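Local coordinates for protein inositol dehydrogenase (Lactobacillus casei, PDB 4MKX) that probably oxidises scyllo-inositol with NAD as cofactor, as a Rossmann-fold sugar alcohol dehydrogenase of the Gfo/Idh/MocA family, at residues A[331-334]-A[335-338]. Numbering follows the deposited sequence.
Sequences GLQG and TKAA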
loop_
_atom_site.group_PDB
_atom_site.type_symbol
_atom_site.label_atom_id
_atom_site.label_comp_id
_atom_site.label_asym_id
_atom_site.label_seq_id
_atom_site.Cartn_x
_atom_site.Cartn_y
_atom_site.Cartn_z
ATOM N N GLY A 331 34.100 10.745 3.317
ATOM C CA GLY A 331 34.664 9.848 2.331
ATOM C C GLY A 331 35.578 8.787 2.912
ATOM O O GLY A 331 35.460 7.606 2.575
ATOM N N LEU A 332 36.519 9.210 3.753
ATOM C CA LEU A 332 37.428 8.273 4.411
ATOM C C LEU A 332 36.684 7.199 5.192
ATOM O O LEU A 332 36.979 6.008 5.045
ATOM C CB LEU A 332 38.369 9.022 5.353
ATOM C CG LEU A 332 39.239 8.140 6.257
ATOM C CD1 LEU A 332 40.221 7.330 5.428
ATOM C CD2 LEU A 332 39.954 8.996 7.275
ATOM N N GLN A 333 35.741 7.618 6.031
ATOM C CA GLN A 333 35.015 6.654 6.861
ATOM C C GLN A 333 34.179 5.693 6.033
ATOM O O GLN A 333 34.045 4.516 6.390
ATOM C CB GLN A 333 34.142 7.349 7.895
ATOM C CG GLN A 333 34.924 8.157 8.928
ATOM C CD GLN A 333 35.883 7.314 9.753
ATOM O OE1 GLN A 333 35.729 6.095 9.867
ATOM N NE2 GLN A 333 36.885 7.964 10.328
ATOM N N GLY A 334 33.614 6.183 4.934
ATOM C CA GLY A 334 32.856 5.318 4.044
ATOM C C GLY A 334 33.733 4.220 3.473
ATOM O O GLY A 334 33.358 3.053 3.434
ATOM N N THR A 335 34.932 4.587 3.039
ATOM C CA THR A 335 35.842 3.611 2.464
ATOM C C THR A 335 36.341 2.648 3.540
ATOM O O THR A 335 36.439 1.442 3.315
ATOM C CB THR A 335 37.030 4.314 1.799
ATOM O OG1 THR A 335 36.612 4.792 0.519
ATOM C CG2 THR A 335 38.173 3.356 1.607
ATOM N N LYS A 336 36.622 3.187 4.719
ATOM C CA LYS A 336 37.144 2.371 5.808
ATOM C C LYS A 336 36.152 1.286 6.213
ATOM O O LYS A 336 36.531 0.122 6.342
ATOM C CB LYS A 336 37.471 3.240 7.015
ATOM C CG LYS A 336 38.101 2.475 8.163
ATOM C CD LYS A 336 38.281 3.364 9.385
ATOM C CE LYS A 336 39.315 4.423 9.115
ATOM N NZ LYS A 336 40.526 3.800 8.515
ATOM N N ALA A 337 34.895 1.672 6.405
ATOM C CA ALA A 337 33.861 0.711 6.815
ATOM C C ALA A 337 33.649 -0.330 5.732
ATOM O O ALA A 337 33.466 -1.514 6.030
ATOM C CB ALA A 337 32.553 1.415 7.160
ATOM N N ALA A 338 33.673 0.096 4.476
ATOM C CA ALA A 338 33.512 -0.845 3.373
ATOM C C ALA A 338 34.661 -1.855 3.317
ATOM O O ALA A 338 34.443 -3.043 3.082
ATOM C CB ALA A 338 33.363 -0.098 2.042
HETATM O O HOH W 1 34.702 6.951 0.073
#
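The carbonyl oxygen G331 O is held by two donors: the amide T335 N, at 3.1 Å with an N-H...O angle of 159°, and a water that donates a hydrogen bond to it at 2.7 Å. The same water donates its other hydrogen to T335 OG1 at 2.9 Å, bridging the hydroxyl to the backbone one turn earlier. OG1 itself is 3.7 Å from G331 O, too long for a direct hydrogen bond. With chi1 at -79°, OG1 sits beside T335 N and faces that preceding turn; it is also hydrogen-bonded to G114 O. K336 N to L332 O, 2.9 Å and within the carbonyl plane, continues the i to i+4 ladder, and A337 N to Q333 O and A338 N to G334 O extend it, as in regular alpha-helix. On the partly exposed side, Q333 and K336 run side by side: OE1 of Q333 lies 3.8 Å from CD of K336, touching methylene rather than ammonium, while NE2 of Q333 is hydrogen-bonded to OE2 of E329, one turn earlier. L332 and T335 pack on I120 of helix 117-128, in the Rossmann-fold region, and A337 and A338 on I200 of helix 197-207, in the C-terminal family region. A buried threonine hydroxyl is thus satisfied by G114 and one water, tying helix 328-347 to the connection between strand 106-109 and helix 117-128 without interrupting its backbone bonding.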